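MoaF-like domain-containing protein (Burkholderia vietnamiensis, PDB 5HAL) is of unknown function, though its closed antiparallel barrel of the calycin clan would suit small-molecule binding, and it may be a beta-lactamase-type hydrolase, which is not established. Local coordinates at residues 22-33 against 107-115; 13-21 against 61-71. One frame throughout, in Å; residues are numbered along the deposited sequence. Where two conformers were deposited one is given.

How the contacts relate
From the N terminus, residues 13-21 come first and fold onto residues 61-71, so contact 2 closes a long loop through strands 22-27, 30-36 and 42-49 and into strand 56-67. Residues 22-33 follow at once and pair with the C-terminal residues 107-115, where contact 1 brings first and last strands together and shuts the barrel. The two loops cross, because 13-21 precedes the first half of contact 1 while 61-71 falls between its two halves. The centres lie about 17 Å apart, yet the contacts touch at Phe18 CB and Phe23 CE2, 3.8 Å from each other. Contact 2 thus ties the N-terminal loop to the hairpin of strands 56-67 and 70-76.

Contact 1: 22-33 against 107-115; sequences TFEVRYDGLTAL and RLDGSLRAV
Glu24 and Arg113 form an antiparallel hydrogen-bonded pair, with Glu24 N 2.8 Å from Arg113 O and Arg113 N bonded back to Glu24 O. Arg26 and Ser111 repeat the reciprocal pattern, and a single further bond, from Val115 N to Thr22 O, extends the pairing to the C-terminal residue. CA-H...O contacts supplement these bonds, as from Val25 CA to Ser111 O at 3.3 Å. Water 1 joins Glu24 O to Ser111 OG, and water 3 links Asp28 N with Asp109 O.

Charge gathers on the face bearing Glu24, Arg26 and Arg113. With CG anti to the backbone N (chi1 -178°), the extended Glu24 chain runs alongside Arg113. Its OE1 meets the guanidinium edge in a long salt bridge, 3.7 Å from Arg113 NE, the two planes standing 84° apart. Arg26 NH2 grips the same OE1 at 3.0 Å, approaching from above the carboxylate plane, while Thr31 CG2 lies over the centre of the Arg26 guanidinium.

Apolar packing runs along the opposite face, where Leu112 meets Val25 and Phe23 (Leu112 CD2 to Phe23 CD1 3.9 Å), and at both ends. Tyr27 CB touches Leu108 CD1 at 3.8 Å, and the tyrosine ring turns an edge to Gly110, Tyr27 CD1 being 3.4 Å from Gly110 N. At the other end the side chains of Val115 and Leu33 cross at about a right angle, Val115 CG2 3.7 Å from Leu33 CD2.

This pairing of first and last strands closes the barrel. Strand 30-36 flanks 22-27 through a tight hairpin, and strand 93-99 flanks 105-114 and supplies Ser94 OG, hydrogen-bonded to Tyr27 OH.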
# COMPACT_ATOMS: atom_id res chain seq x y z
N THR A 22 -8.91 6.31 1.97
CA THR A 22 -7.82 5.90 2.83
C THR A 22 -8.13 4.54 3.44
O THR A 22 -9.28 4.26 3.80
CB THR A 22 -7.56 6.94 3.93
OG1 THR A 22 -7.16 8.17 3.32
CG2 THR A 22 -6.44 6.48 4.89
N PHE A 23 -7.11 3.69 3.54
CA PHE A 23 -7.25 2.32 4.03
C PHE A 23 -6.21 2.06 5.09
O PHE A 23 -5.06 2.49 4.97
CB PHE A 23 -7.14 1.32 2.85
CG PHE A 23 -8.13 1.58 1.78
CD1 PHE A 23 -9.39 0.98 1.83
CD2 PHE A 23 -7.87 2.53 0.80
CE1 PHE A 23 -10.35 1.28 0.88
CE2 PHE A 23 -8.82 2.84 -0.16
CZ PHE A 23 -10.07 2.21 -0.13
N GLU A 24 -6.60 1.34 6.14
CA GLU A 24 -5.65 0.86 7.13
C GLU A 24 -5.27 -0.59 6.81
O GLU A 24 -6.15 -1.45 6.66
CB GLU A 24 -6.23 0.95 8.54
CG GLU A 24 -5.25 0.48 9.58
CD GLU A 24 -5.77 0.67 10.99
OE1 GLU A 24 -6.65 -0.11 11.41
OE2 GLU A 24 -5.31 1.62 11.67
N VAL A 25 -3.97 -0.85 6.73
CA VAL A 25 -3.46 -2.20 6.53
C VAL A 25 -2.75 -2.63 7.81
O VAL A 25 -1.97 -1.86 8.38
CB VAL A 25 -2.52 -2.27 5.31
CG1 VAL A 25 -3.34 -2.23 4.02
CG2 VAL A 25 -1.48 -1.13 5.30
N ARG A 26 -3.05 -3.84 8.27
CA ARG A 26 -2.48 -4.37 9.51
C ARG A 26 -1.80 -5.70 9.21
O ARG A 26 -2.45 -6.63 8.72
CB ARG A 26 -3.55 -4.54 10.59
CG ARG A 26 -4.45 -3.32 10.81
CD ARG A 26 -5.30 -3.46 12.08
NE ARG A 26 -4.47 -3.29 13.28
CZ ARG A 26 -4.49 -2.23 14.07
NH1 ARG A 26 -3.68 -2.17 15.12
NH2 ARG A 26 -5.32 -1.22 13.82
N TYR A 27 -0.51 -5.79 9.51
CA TYR A 27 0.27 -7.00 9.32
C TYR A 27 0.98 -7.31 10.63
O TYR A 27 1.01 -6.50 11.56
CB TYR A 27 1.31 -6.84 8.20
CG TYR A 27 0.86 -6.08 6.97
CD1 TYR A 27 0.23 -6.73 5.91
CD2 TYR A 27 1.10 -4.73 6.85
CE1 TYR A 27 -0.16 -6.03 4.78
CE2 TYR A 27 0.71 -4.03 5.72
CZ TYR A 27 0.08 -4.69 4.69
OH TYR A 27 -0.31 -3.99 3.58
N ASP A 28 1.55 -8.50 10.72
CA ASP A 28 2.38 -8.81 11.88
C ASP A 28 3.51 -7.79 11.98
O ASP A 28 4.35 -7.69 11.08
CB ASP A 28 2.92 -10.23 11.78
CG ASP A 28 3.62 -10.66 13.04
OD1 ASP A 28 3.25 -10.18 14.13
OD2 ASP A 28 4.55 -11.48 12.94
N GLY A 29 3.51 -7.01 13.05
CA GLY A 29 4.56 -6.04 13.30
C GLY A 29 4.48 -4.76 12.52
O GLY A 29 5.45 -3.98 12.54
N LEU A 30 3.38 -4.48 11.83
CA LEU A 30 3.29 -3.28 11.01
C LEU A 30 1.83 -2.90 10.80
O LEU A 30 1.03 -3.73 10.36
CB LEU A 30 3.99 -3.50 9.66
CG LEU A 30 3.81 -2.40 8.61
CD1 LEU A 30 4.26 -1.08 9.16
CD2 LEU A 30 4.58 -2.74 7.33
N THR A 31 1.50 -1.66 11.12
CA THR A 31 0.21 -1.06 10.78
C THR A 31 0.48 0.23 10.02
O THR A 31 1.35 1.02 10.41
CB THR A 31 -0.64 -0.77 12.01
OG1 THR A 31 -0.90 -1.99 12.70
CG2 THR A 31 -1.97 -0.12 11.61
N ALA A 32 -0.25 0.44 8.94
CA ALA A 32 -0.05 1.64 8.13
C ALA A 32 -1.38 2.10 7.56
O ALA A 32 -2.35 1.34 7.45
CB ALA A 32 0.95 1.40 7.01
N LEU A 33 -1.42 3.38 7.20
CA LEU A 33 -2.51 3.97 6.45
C LEU A 33 -2.02 4.19 5.02
O LEU A 33 -0.91 4.70 4.83
CB LEU A 33 -2.97 5.28 7.09
CG LEU A 33 -3.56 5.24 8.50
CD1 LEU A 33 -3.71 6.66 9.09
CD2 LEU A 33 -4.92 4.59 8.45
N ARG A 107 8.00 -10.42 3.17
CA ARG A 107 6.65 -10.78 2.77
C ARG A 107 5.75 -10.66 3.98
O ARG A 107 6.08 -11.17 5.06
CB ARG A 107 6.60 -12.21 2.23
CG ARG A 107 7.57 -12.48 1.11
CD ARG A 107 8.06 -13.89 1.26
NE ARG A 107 8.28 -14.55 -0.01
CZ ARG A 107 9.49 -14.82 -0.49
NH1 ARG A 107 10.57 -14.48 0.19
NH2 ARG A 107 9.59 -15.46 -1.65
N LEU A 108 4.63 -9.97 3.81
CA LEU A 108 3.65 -9.83 4.88
C LEU A 108 2.27 -9.97 4.27
O LEU A 108 2.06 -9.66 3.10
CB LEU A 108 3.76 -8.46 5.57
CG LEU A 108 4.98 -8.12 6.42
CD1 LEU A 108 4.91 -6.66 6.85
CD2 LEU A 108 5.05 -9.03 7.65
N ASP A 109 1.33 -10.46 5.06
CA ASP A 109 -0.05 -10.41 4.61
C ASP A 109 -0.94 -10.10 5.81
O ASP A 109 -0.66 -10.54 6.92
CB ASP A 109 -0.44 -11.72 3.92
CG ASP A 109 -0.91 -12.74 4.88
OD1 ASP A 109 -0.05 -13.29 5.59
OD2 ASP A 109 -2.13 -12.99 4.91
N GLY A 110 -1.96 -9.29 5.58
CA GLY A 110 -2.84 -8.92 6.66
C GLY A 110 -4.17 -8.41 6.17
O GLY A 110 -4.62 -8.74 5.07
N SER A 111 -4.80 -7.61 7.02
CA SER A 111 -6.12 -7.07 6.77
C SER A 111 -6.02 -5.72 6.08
O SER A 111 -5.00 -5.04 6.13
CB SER A 111 -6.90 -6.93 8.07
OG SER A 111 -6.20 -6.05 8.94
N LEU A 112 -7.12 -5.34 5.44
CA LEU A 112 -7.25 -4.05 4.77
C LEU A 112 -8.67 -3.56 4.99
O LEU A 112 -9.63 -4.28 4.72
CB LEU A 112 -6.95 -4.17 3.27
CG LEU A 112 -7.14 -2.91 2.40
CD1 LEU A 112 -6.17 -2.91 1.23
CD2 LEU A 112 -8.57 -2.79 1.89
N ARG A 113 -8.81 -2.33 5.50
CA ARG A 113 -10.16 -1.82 5.73
C ARG A 113 -10.21 -0.31 5.51
O ARG A 113 -9.25 0.42 5.79
CB ARG A 113 -10.67 -2.16 7.14
CG ARG A 113 -9.96 -1.42 8.24
CD ARG A 113 -10.78 -1.38 9.53
NE ARG A 113 -10.24 -0.39 10.45
CZ ARG A 113 -10.77 0.81 10.66
NH1 ARG A 113 -11.89 1.17 10.04
NH2 ARG A 113 -10.19 1.65 11.51
N ALA A 114 -11.35 0.14 4.99
CA ALA A 114 -11.58 1.56 4.74
C ALA A 114 -11.62 2.36 6.05
O ALA A 114 -12.23 1.93 7.03
CB ALA A 114 -12.91 1.75 4.00
N VAL A 115 -10.95 3.51 6.05
CA VAL A 115 -10.92 4.42 7.20
C VAL A 115 -11.98 5.51 7.05
O VAL A 115 -12.20 6.00 5.94
CB VAL A 115 -9.52 5.07 7.36
CG1 VAL A 115 -9.52 6.08 8.51
CG2 VAL A 115 -8.46 4.02 7.55
OXT VAL A 115 -12.63 5.94 8.01
O HOH W 1 -6.91 -3.41 8.34
O HOH W 2 -7.72 -2.03 10.38
O HOH W 3 1.77 -10.27 8.39

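Contact 2: 13-21 against 61-71; sequences TRRPPFAGK and YTWQPVAADTY
Trp63, which with Phe18 and Tyr71 forms an aromatic cluster on this calycin-clan beta-barrel, is sandwiched between Arg14 and Pro16. The Arg14 guanidinium lies flat on one indole face, a cation-pi stack with planes 4° apart and Arg14 CZ 3.7 Å from the centroid of the six-membered ring, although this arginine is poorly ordered. On the opposite face Pro16 CB makes a CH-pi contact, 3.6 Å from the same centroid. Phe18 directs its edge at two aromatic faces in T-shaped pairs: the five-membered ring of Trp63, and the ring of Tyr71, where Phe18 CE1 comes within 3.8 Å of Tyr71 CD1. Pro17 CG packs beside Tyr71 OH, and Tyr61 CE2 and OH lie against Phe18 CE2.

The type I turn from Pro16 to Ala19 brings Phe18 into this group, and its CG, set between backbone N and carbonyl carbon (chi1 44°), turns the ring toward Trp63 and Tyr71. Farther out, Phe18 meets Phe89 with nearly parallel rings and Tyr36 edge-to-face.

Two waters bridge the segments: water 4 joins Arg14 O to Trp63 NE1, and water 5 accepts from Arg14 NH1 and Trp63 N. Arg14 NH2, lying over the indole, also donates to Trp63 O at 2.9 Å, with the acceptor close to the guanidinium plane.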
# COMPACT_ATOMS: atom_id res chain seq x y z
N THR A 13 -7.33 10.39 -17.38
CA THR A 13 -8.76 10.13 -17.23
C THR A 13 -9.02 8.86 -16.42
O THR A 13 -10.10 8.66 -15.86
CB THR A 13 -9.46 10.01 -18.60
N ARG A 14 -8.00 8.00 -16.35
CA ARG A 14 -8.12 6.68 -15.72
C ARG A 14 -7.99 6.81 -14.20
O ARG A 14 -6.95 7.26 -13.70
CB ARG A 14 -7.05 5.76 -16.29
CG ARG A 14 -6.85 4.44 -15.56
CD ARG A 14 -5.72 3.62 -16.20
NE ARG A 14 -5.68 2.25 -15.71
CZ ARG A 14 -4.72 1.73 -14.95
NH1 ARG A 14 -3.67 2.47 -14.60
NH2 ARG A 14 -4.80 0.47 -14.55
N ARG A 15 -9.04 6.41 -13.46
CA ARG A 15 -9.01 6.47 -12.00
C ARG A 15 -9.27 5.09 -11.40
O ARG A 15 -10.22 4.41 -11.82
CB ARG A 15 -10.05 7.46 -11.44
CG ARG A 15 -9.81 8.94 -11.74
CD ARG A 15 -8.57 9.49 -11.04
NE ARG A 15 -8.43 10.93 -11.25
CZ ARG A 15 -7.89 11.49 -12.33
NH1 ARG A 15 -7.42 10.72 -13.32
NH2 ARG A 15 -7.81 12.81 -12.44
N PRO A 16 -8.48 4.67 -10.42
CA PRO A 16 -8.78 3.43 -9.70
C PRO A 16 -9.97 3.63 -8.79
O PRO A 16 -10.25 4.76 -8.37
CB PRO A 16 -7.50 3.18 -8.89
CG PRO A 16 -6.98 4.56 -8.63
CD PRO A 16 -7.29 5.35 -9.88
N PRO A 17 -10.71 2.56 -8.47
CA PRO A 17 -11.90 2.73 -7.63
C PRO A 17 -11.57 3.17 -6.23
O PRO A 17 -12.45 3.71 -5.55
CB PRO A 17 -12.56 1.35 -7.64
CG PRO A 17 -11.74 0.50 -8.58
CD PRO A 17 -10.42 1.14 -8.75
N PHE A 18 -10.32 2.99 -5.79
CA PHE A 18 -9.91 3.39 -4.45
C PHE A 18 -9.35 4.82 -4.41
O PHE A 18 -8.90 5.26 -3.34
CB PHE A 18 -8.88 2.40 -3.89
CG PHE A 18 -7.81 1.98 -4.87
CD1 PHE A 18 -7.95 0.82 -5.63
CD2 PHE A 18 -6.64 2.73 -5.00
CE1 PHE A 18 -6.95 0.43 -6.51
CE2 PHE A 18 -5.63 2.34 -5.90
CZ PHE A 18 -5.79 1.19 -6.64
N ALA A 19 -9.41 5.57 -5.51
CA ALA A 19 -8.93 6.95 -5.48
C ALA A 19 -9.79 7.79 -4.54
O ALA A 19 -11.00 7.59 -4.44
CB ALA A 19 -8.94 7.56 -6.89
N GLY A 20 -9.16 8.73 -3.84
CA GLY A 20 -9.89 9.58 -2.92
C GLY A 20 -10.26 8.95 -1.60
O GLY A 20 -11.09 9.51 -0.87
N LYS A 21 -9.66 7.81 -1.24
CA LYS A 21 -10.01 7.04 -0.06
C LYS A 21 -8.75 6.63 0.68
O LYS A 21 -7.66 6.56 0.11
CB LYS A 21 -10.82 5.79 -0.43
CG LYS A 21 -12.20 6.12 -1.05
CD LYS A 21 -12.78 4.89 -1.73
CE LYS A 21 -14.00 5.26 -2.56
NZ LYS A 21 -14.38 4.14 -3.45
N TYR A 61 2.32 5.60 -7.74
CA TYR A 61 2.11 4.16 -7.84
C TYR A 61 1.50 3.81 -9.19
O TYR A 61 0.91 4.65 -9.88
CB TYR A 61 1.20 3.64 -6.71
CG TYR A 61 -0.21 4.18 -6.78
CD1 TYR A 61 -0.54 5.40 -6.20
CD2 TYR A 61 -1.21 3.47 -7.45
CE1 TYR A 61 -1.84 5.90 -6.28
CE2 TYR A 61 -2.52 3.97 -7.53
CZ TYR A 61 -2.83 5.18 -6.95
OH TYR A 61 -4.11 5.66 -7.04
N THR A 62 1.64 2.54 -9.56
CA THR A 62 0.88 1.92 -10.63
C THR A 62 -0.14 0.97 -10.01
O THR A 62 0.03 0.51 -8.88
CB THR A 62 1.79 1.14 -11.60
OG1 THR A 62 2.47 0.09 -10.90
CG2 THR A 62 2.83 2.08 -12.22
N TRP A 63 -1.20 0.68 -10.76
CA TRP A 63 -2.23 -0.23 -10.29
C TRP A 63 -2.78 -0.98 -11.49
O TRP A 63 -2.91 -0.40 -12.57
CB TRP A 63 -3.36 0.50 -9.55
CG TRP A 63 -4.16 1.42 -10.44
CD1 TRP A 63 -3.83 2.69 -10.82
CD2 TRP A 63 -5.43 1.13 -11.06
NE1 TRP A 63 -4.82 3.21 -11.63
CE2 TRP A 63 -5.81 2.28 -11.79
CE3 TRP A 63 -6.28 0.02 -11.05
CZ2 TRP A 63 -7.00 2.34 -12.52
CZ3 TRP A 63 -7.47 0.08 -11.78
CH2 TRP A 63 -7.82 1.23 -12.51
N GLN A 64 -3.09 -2.27 -11.30
CA GLN A 64 -3.69 -3.11 -12.34
C GLN A 64 -4.65 -4.07 -11.67
O GLN A 64 -4.32 -4.65 -10.62
CB GLN A 64 -2.64 -3.93 -13.11
CG GLN A 64 -1.42 -3.16 -13.58
CD GLN A 64 -1.75 -2.18 -14.69
OE1 GLN A 64 -2.77 -2.31 -15.36
NE2 GLN A 64 -0.88 -1.19 -14.89
N PRO A 65 -5.82 -4.30 -12.25
CA PRO A 65 -6.70 -5.34 -11.72
C PRO A 65 -6.08 -6.71 -11.93
O PRO A 65 -5.44 -6.97 -12.95
CB PRO A 65 -7.99 -5.18 -12.54
CG PRO A 65 -7.55 -4.54 -13.81
CD PRO A 65 -6.40 -3.64 -13.44
N VAL A 66 -6.22 -7.57 -10.92
CA VAL A 66 -5.84 -8.97 -11.06
C VAL A 66 -7.02 -9.91 -10.87
O VAL A 66 -6.93 -11.09 -11.23
CB VAL A 66 -4.70 -9.36 -10.10
CG1 VAL A 66 -3.50 -8.43 -10.31
CG2 VAL A 66 -5.16 -9.27 -8.67
N ALA A 67 -8.13 -9.41 -10.32
CA ALA A 67 -9.37 -10.15 -10.17
C ALA A 67 -10.40 -9.14 -9.68
O ALA A 67 -10.07 -7.97 -9.47
CB ALA A 67 -9.24 -11.32 -9.20
N ALA A 68 -11.63 -9.60 -9.49
CA ALA A 68 -12.68 -8.73 -8.99
C ALA A 68 -12.24 -8.04 -7.71
O ALA A 68 -11.80 -8.69 -6.76
CB ALA A 68 -13.96 -9.55 -8.74
N ASP A 69 -12.31 -6.71 -7.71
CA ASP A 69 -12.00 -5.87 -6.56
C ASP A 69 -10.59 -6.09 -6.00
O ASP A 69 -10.30 -5.63 -4.88
CB ASP A 69 -13.03 -6.07 -5.44
CG ASP A 69 -14.45 -5.76 -5.89
OD1 ASP A 69 -14.65 -4.74 -6.58
OD2 ASP A 69 -15.36 -6.55 -5.56
N THR A 70 -9.70 -6.74 -6.75
CA THR A 70 -8.35 -7.05 -6.31
C THR A 70 -7.34 -6.43 -7.27
O THR A 70 -7.43 -6.66 -8.48
CB THR A 70 -8.13 -8.57 -6.23
OG1 THR A 70 -9.16 -9.16 -5.44
CG2 THR A 70 -6.79 -8.89 -5.58
N TYR A 71 -6.37 -5.68 -6.74
CA TYR A 71 -5.45 -4.90 -7.56
C TYR A 71 -4.01 -5.13 -7.13
O TYR A 71 -3.71 -5.23 -5.93
CB TYR A 71 -5.79 -3.38 -7.47
CG TYR A 71 -7.23 -3.13 -7.83
CD1 TYR A 71 -8.21 -3.11 -6.86
CD2 TYR A 71 -7.61 -2.97 -9.16
CE1 TYR A 71 -9.55 -2.93 -7.20
CE2 TYR A 71 -8.94 -2.78 -9.51
CZ TYR A 71 -9.90 -2.76 -8.52
OH TYR A 71 -11.21 -2.57 -8.86
O HOH W 4 -4.85 6.06 -12.40
O HOH W 5 -1.27 2.42 -13.13